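Local coordinates for protein nonribosomal peptide synthase (Streptomyces sp. MJ635-86F5, PDB 5JJP) that activates an aliphatic beta-amino acid by ATP-dependent adenylation, at residues Leu313-Asn327 / Val339-Leu353. Sequence-based numbering, arbitrary orientation.
Sequences LRELQGLLPGRRIFN and VTDVPDPLPADLERL
Arg314 runs extended from CG to NE (chi2 -163°, chi3 180°), which carries its guanidinium past Leu346, whose side chain its aliphatic part crosses at about a right angle, to the backbone carbonyls of the loop after strand 338-341. There NH2 donates to Pro347 O at 2.6 Å, the acceptor lying in the guanidinium plane, and more weakly to Leu350 O; an arginine suits the place because its long apolar shaft packs on Leu346 while NH2 at its end reaches two carbonyls of the loop. An alanine here is likely to leave the Pro347 carbonyl without this donor and one flank of Leu346 without its cover. One helical turn on, Gln317 uses both ends of its amide, a donor and an acceptor in one group: NE2 donates to Pro343 O at 2.7 Å, and OE1 accepts a weak bond from Leu346 N. The helix 310-319 packs beside the loop that leaves the edge strand of a mixed, mainly parallel sheet, where 324-329 and 338-341 form an antiparallel beta hairpin. Asn327 and Thr340 form a hydrogen-bonded pair of it, with Asn327 N to Thr340 O 2.8 Å, and Val342 N extends the pairing to Ile325 O. Where the helix meets this loop, Leu313 CD2 meets Val342 CG1 tip to tip at 3.9 Å and also touches Leu346 and Leu353, branched groups fitted to an apolar layer that Phe303 of strand 300-304 helps to line. Arg324 and Asp341, complementary charges at exposed positions, form a salt bridge, NH2 meeting OD1 at 2.9 Å from above the carboxylate plane, while a water joins Arg324 NE to the same oxygen.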
loop_
_atom_site.group_PDB
_atom_site.type_symbol
_atom_site.label_atom_id
_atom_site.label_comp_id
_atom_site.label_asym_id
_atom_site.label_seq_id
_atom_site.Cartn_x
_atom_site.Cartn_y
_atom_site.Cartn_z
ATOM N N LEU A 313 -21.459 9.237 5.552
ATOM C CA LEU A 313 -20.361 9.764 6.354
ATOM C C LEU A 313 -20.873 10.491 7.581
ATOM O O LEU A 313 -20.384 10.256 8.693
ATOM C CB LEU A 313 -19.510 10.713 5.517
ATOM C CG LEU A 313 -18.235 11.322 6.116
ATOM C CD1 LEU A 313 -17.434 10.325 6.939
ATOM C CD2 LEU A 313 -17.370 11.825 4.979
ATOM N N ARG A 314 -21.852 11.371 7.361
ATOM C CA ARG A 314 -22.503 12.100 8.448
ATOM C C ARG A 314 -23.082 11.142 9.487
ATOM O O ARG A 314 -22.924 11.315 10.689
ATOM C CB ARG A 314 -23.636 12.985 7.894
ATOM C CG ARG A 314 -23.194 14.225 7.132
ATOM C CD ARG A 314 -24.331 15.251 6.970
ATOM N NE ARG A 314 -23.919 16.452 6.242
ATOM C CZ ARG A 314 -23.948 16.608 4.909
ATOM N NH1 ARG A 314 -24.335 15.627 4.102
ATOM N NH2 ARG A 314 -23.546 17.756 4.348
ATOM N N GLU A 315 -23.741 10.109 8.997
ATOM C CA GLU A 315 -24.294 9.084 9.853
ATOM C C GLU A 315 -23.160 8.458 10.675
ATOM O O GLU A 315 -23.243 8.363 11.913
ATOM C CB GLU A 315 -25.028 8.052 8.998
ATOM C CG GLU A 315 -26.299 7.484 9.618
ATOM C CD GLU A 315 -27.094 6.617 8.635
ATOM O OE1 GLU A 315 -27.703 5.621 9.092
ATOM O OE2 GLU A 315 -27.049 6.885 7.405
ATOM N N LEU A 316 -22.075 8.097 9.995
ATOM C CA LEU A 316 -20.880 7.519 10.680
ATOM C C LEU A 316 -20.249 8.448 11.716
ATOM O O LEU A 316 -20.010 8.005 12.848
ATOM C CB LEU A 316 -19.812 7.057 9.680
ATOM C CG LEU A 316 -18.566 6.368 10.266
ATOM C CD1 LEU A 316 -18.927 5.029 10.895
ATOM C CD2 LEU A 316 -17.500 6.172 9.179
ATOM N N GLN A 317 -20.045 9.730 11.368
ATOM C CA GLN A 317 -19.618 10.713 12.375
ATOM C C GLN A 317 -20.541 10.738 13.587
ATOM O O GLN A 317 -20.089 10.823 14.734
ATOM C CB GLN A 317 -19.602 12.112 11.793
ATOM C CG GLN A 317 -18.520 12.358 10.787
ATOM C CD GLN A 317 -18.513 13.789 10.286
ATOM O OE1 GLN A 317 -19.534 14.317 9.807
ATOM N NE2 GLN A 317 -17.360 14.435 10.395
ATOM N N GLY A 318 -21.840 10.712 13.311
ATOM C CA GLY A 318 -22.884 10.678 14.346
ATOM C C GLY A 318 -22.789 9.513 15.308
ATOM O O GLY A 318 -22.942 9.672 16.507
ATOM N N LEU A 319 -22.470 8.338 14.788
ATOM C CA LEU A 319 -22.256 7.184 15.653
ATOM C C LEU A 319 -20.890 7.205 16.342
ATOM O O LEU A 319 -20.737 6.593 17.393
ATOM C CB LEU A 319 -22.376 5.892 14.851
ATOM C CG LEU A 319 -23.709 5.622 14.162
ATOM C CD1 LEU A 319 -23.580 4.440 13.202
ATOM C CD2 LEU A 319 -24.783 5.375 15.207
ATOM N N LEU A 320 -19.908 7.887 15.751
ATOM C CA LEU A 320 -18.546 7.884 16.280
ATOM C C LEU A 320 -18.035 9.294 16.502
ATOM O O LEU A 320 -17.146 9.743 15.802
ATOM C CB LEU A 320 -17.621 7.128 15.324
ATOM C CG LEU A 320 -17.866 5.619 15.312
ATOM C CD1 LEU A 320 -17.155 4.978 14.139
ATOM C CD2 LEU A 320 -17.471 4.976 16.627
ATOM N N PRO A 321 -18.616 10.005 17.487
ATOM C CA PRO A 321 -18.176 11.385 17.764
ATOM C C PRO A 321 -16.767 11.414 18.326
ATOM O O PRO A 321 -16.348 10.471 18.994
ATOM C CB PRO A 321 -19.182 11.865 18.817
ATOM C CG PRO A 321 -19.664 10.607 19.489
ATOM C CD PRO A 321 -19.661 9.550 18.438
ATOM N N GLY A 322 -16.026 12.450 17.997
ATOM C CA GLY A 322 -14.641 12.623 18.477
ATOM C C GLY A 322 -13.599 11.680 17.875
ATOM O O GLY A 322 -12.547 11.455 18.468
ATOM N N ARG A 323 -13.907 11.091 16.723
ATOM C CA ARG A 323 -12.960 10.272 15.955
ATOM C C ARG A 323 -12.380 11.146 14.849
ATOM O O ARG A 323 -13.043 12.028 14.315
ATOM C CB ARG A 323 -13.647 9.050 15.333
ATOM C CG ARG A 323 -13.681 7.820 16.219
ATOM C CD ARG A 323 -14.343 8.087 17.539
ATOM N NE ARG A 323 -14.529 6.866 18.335
ATOM C CZ ARG A 323 -15.571 6.675 19.163
ATOM N NH1 ARG A 323 -16.530 7.636 19.316
ATOM N NH2 ARG A 323 -15.686 5.547 19.835
ATOM N N ARG A 324 -11.128 10.887 14.515
ATOM C CA ARG A 324 -10.480 11.567 13.421
ATOM C C ARG A 324 -10.652 10.725 12.159
ATOM O O ARG A 324 -10.300 9.532 12.124
ATOM C CB ARG A 324 -9.013 11.751 13.711
ATOM C CG ARG A 324 -8.709 12.672 14.897
ATOM C CD ARG A 324 -8.983 14.153 14.563
ATOM N NE ARG A 324 -8.244 14.640 13.427
ATOM C CZ ARG A 324 -7.049 15.234 13.468
ATOM N NH1 ARG A 324 -6.427 15.448 14.617
ATOM N NH2 ARG A 324 -6.431 15.613 12.320
ATOM N N ILE A 325 -11.246 11.326 11.144
ATOM C CA ILE A 325 -11.465 10.622 9.907
ATOM C C ILE A 325 -10.664 11.305 8.854
ATOM O O ILE A 325 -10.673 12.514 8.743
ATOM C CB ILE A 325 -12.964 10.541 9.512
ATOM C CG1 ILE A 325 -13.740 9.887 10.637
ATOM C CG2 ILE A 325 -13.163 9.697 8.239
ATOM C CD1 ILE A 325 -15.242 9.766 10.373
ATOM N N PHE A 326 -10.003 10.490 8.045
ATOM C CA PHE A 326 -9.161 10.966 6.981
ATOM C C PHE A 326 -9.589 10.431 5.617
ATOM O O PHE A 326 -9.796 9.258 5.442
ATOM C CB PHE A 326 -7.748 10.458 7.210
ATOM C CG PHE A 326 -7.201 10.782 8.539
ATOM C CD1 PHE A 326 -6.930 12.071 8.887
ATOM C CD2 PHE A 326 -6.866 9.754 9.442
ATOM C CE1 PHE A 326 -6.395 12.359 10.131
ATOM C CE2 PHE A 326 -6.297 10.050 10.678
ATOM C CZ PHE A 326 -6.110 11.366 11.025
ATOM N N ASN A 327 -9.555 11.307 4.641
ATOM C CA ASN A 327 -9.890 10.999 3.255
ATOM C C ASN A 327 -8.602 10.940 2.417
ATOM O O ASN A 327 -7.797 11.899 2.372
ATOM C CB ASN A 327 -10.839 12.090 2.738
ATOM C CG ASN A 327 -11.114 11.973 1.256
ATOM O OD1 ASN A 327 -11.307 10.879 0.747
ATOM N ND2 ASN A 327 -11.132 13.115 0.558
ATOM N N VAL A 339 -3.998 13.589 1.469
ATOM C CA VAL A 339 -4.722 13.145 2.644
ATOM C C VAL A 339 -5.330 14.354 3.320
ATOM O O VAL A 339 -4.679 15.332 3.546
ATOM C CB VAL A 339 -3.832 12.350 3.629
ATOM C CG1 VAL A 339 -2.702 13.201 4.170
ATOM C CG2 VAL A 339 -4.687 11.809 4.778
ATOM N N THR A 340 -6.599 14.231 3.666
ATOM C CA THR A 340 -7.416 15.361 4.035
ATOM C C THR A 340 -8.226 14.993 5.284
ATOM O O THR A 340 -8.790 13.904 5.356
ATOM C CB THR A 340 -8.349 15.672 2.859
ATOM O OG1 THR A 340 -7.572 16.208 1.792
ATOM C CG2 THR A 340 -9.391 16.645 3.225
ATOM N N ASP A 341 -8.251 15.883 6.262
ATOM C CA ASP A 341 -9.148 15.755 7.400
ATOM C C ASP A 341 -10.598 15.966 6.927
ATOM O O ASP A 341 -10.909 16.900 6.217
ATOM C CB ASP A 341 -8.798 16.786 8.510
ATOM C CG ASP A 341 -7.461 16.502 9.184
ATOM O OD1 ASP A 341 -7.193 15.359 9.492
ATOM O OD2 ASP A 341 -6.648 17.412 9.406
ATOM N N VAL A 342 -11.479 15.074 7.332
ATOM C CA VAL A 342 -12.920 15.273 7.215
ATOM C C VAL A 342 -13.397 16.166 8.379
ATOM O O VAL A 342 -13.154 15.861 9.534
ATOM C CB VAL A 342 -13.627 13.902 7.271
ATOM C CG1 VAL A 342 -15.136 14.047 7.305
ATOM C CG2 VAL A 342 -13.230 13.064 6.059
ATOM N N PRO A 343 -14.037 17.314 8.075
ATOM C CA PRO A 343 -14.468 18.189 9.183
ATOM C C PRO A 343 -15.562 17.524 10.002
ATOM O O PRO A 343 -16.387 16.800 9.424
ATOM C CB PRO A 343 -15.006 19.440 8.481
ATOM C CG PRO A 343 -14.850 19.219 7.025
ATOM C CD PRO A 343 -14.332 17.855 6.746
ATOM N N ASP A 344 -15.529 17.725 11.322
ATOM C CA ASP A 344 -16.567 17.233 12.240
ATOM C C ASP A 344 -17.110 18.407 13.023
ATOM O O ASP A 344 -16.404 19.015 13.803
ATOM C CB ASP A 344 -16.028 16.158 13.223
ATOM C CG ASP A 344 -17.159 15.451 14.047
ATOM O OD1 ASP A 344 -16.857 14.738 15.052
ATOM O OD2 ASP A 344 -18.361 15.590 13.681
ATOM N N PRO A 345 -18.379 18.741 12.816
ATOM C CA PRO A 345 -19.297 18.088 11.925
ATOM C C PRO A 345 -19.131 18.566 10.499
ATOM O O PRO A 345 -18.572 19.630 10.213
ATOM C CB PRO A 345 -20.656 18.486 12.498
ATOM C CG PRO A 345 -20.420 19.864 13.031
ATOM C CD PRO A 345 -18.985 19.915 13.469
ATOM N N LEU A 346 -19.610 17.741 9.601
ATOM C CA LEU A 346 -19.627 18.044 8.186
ATOM C C LEU A 346 -20.752 19.047 7.920
ATOM O O LEU A 346 -21.900 18.753 8.241
ATOM C CB LEU A 346 -19.880 16.726 7.453
ATOM C CG LEU A 346 -19.256 16.477 6.097
ATOM C CD1 LEU A 346 -17.755 16.563 6.220
ATOM C CD2 LEU A 346 -19.658 15.098 5.608
ATOM N N PRO A 347 -20.439 20.240 7.380
ATOM C CA PRO A 347 -21.501 21.222 7.110
ATOM C C PRO A 347 -22.639 20.624 6.301
ATOM O O PRO A 347 -22.407 19.779 5.447
ATOM C CB PRO A 347 -20.784 22.331 6.315
ATOM C CG PRO A 347 -19.340 22.214 6.708
ATOM C CD PRO A 347 -19.114 20.735 6.962
ATOM N N ALA A 348 -23.867 21.057 6.600
ATOM C CA ALA A 348 -25.074 20.475 5.986
ATOM C C ALA A 348 -25.169 20.809 4.482
ATOM O O ALA A 348 -25.620 20.000 3.691
ATOM C CB ALA A 348 -26.327 20.942 6.721
ATOM N N ASP A 349 -24.707 21.997 4.105
ATOM C CA ASP A 349 -24.731 22.449 2.702
ATOM C C ASP A 349 -23.648 21.798 1.816
ATOM O O ASP A 349 -23.744 21.828 0.592
ATOM C CB ASP A 349 -24.590 23.983 2.628
ATOM C CG ASP A 349 -23.380 24.501 3.410
ATOM O OD1 ASP A 349 -23.333 24.254 4.638
ATOM O OD2 ASP A 349 -22.484 25.130 2.799
ATOM N N LEU A 350 -22.633 21.207 2.438
ATOM C CA LEU A 350 -21.488 20.664 1.709
ATOM C C LEU A 350 -21.887 19.524 0.771
ATOM O O LEU A 350 -22.484 18.527 1.193
ATOM C CB LEU A 350 -20.439 20.162 2.694
ATOM C CG LEU A 350 -19.071 19.913 2.064
ATOM C CD1 LEU A 350 -18.300 21.225 1.866
ATOM C CD2 LEU A 350 -18.305 18.943 2.954
ATOM N N GLU A 351 -21.506 19.645 -0.491
ATOM C CA GLU A 351 -21.923 18.673 -1.505
ATOM C C GLU A 351 -20.814 17.736 -1.981
ATOM O O GLU A 351 -21.089 16.630 -2.438
ATOM C CB GLU A 351 -22.477 19.421 -2.704
ATOM C CG GLU A 351 -23.376 20.591 -2.325
ATOM C CD GLU A 351 -24.216 21.063 -3.486
ATOM O OE1 GLU A 351 -24.003 22.211 -3.938
ATOM O OE2 GLU A 351 -25.060 20.260 -3.958
ATOM N N ARG A 352 -19.566 18.183 -1.836
ATOM C CA ARG A 352 -18.388 17.480 -2.349
ATOM C C ARG A 352 -17.225 17.669 -1.389
ATOM O O ARG A 352 -16.835 18.799 -1.105
ATOM C CB ARG A 352 -17.985 18.011 -3.734
ATOM C CG ARG A 352 -16.870 17.205 -4.382
ATOM C CD ARG A 352 -16.561 17.654 -5.798
ATOM N NE ARG A 352 -17.446 17.061 -6.802
ATOM C CZ ARG A 352 -18.519 17.640 -7.329
ATOM N NH1 ARG A 352 -18.899 18.864 -6.961
ATOM N NH2 ARG A 352 -19.213 16.984 -8.247
ATOM N N LEU A 353 -16.654 16.565 -0.917
ATOM C CA LEU A 353 -15.472 16.599 -0.050
ATOM C C LEU A 353 -14.241 17.001 -0.865
ATOM O O LEU A 353 -14.015 16.477 -1.951
ATOM C CB LEU A 353 -15.259 15.217 0.533
ATOM C CG LEU A 353 -15.040 15.062 2.028
ATOM C CD1 LEU A 353 -16.144 15.700 2.838
ATOM C CD2 LEU A 353 -14.991 13.571 2.299
HETATM O O HOH W 1 -16.415 11.693 14.576
HETATM O O HOH W 2 -9.175 14.410 10.846
HETATM O O HOH W 3 -7.307 13.680 0.267
#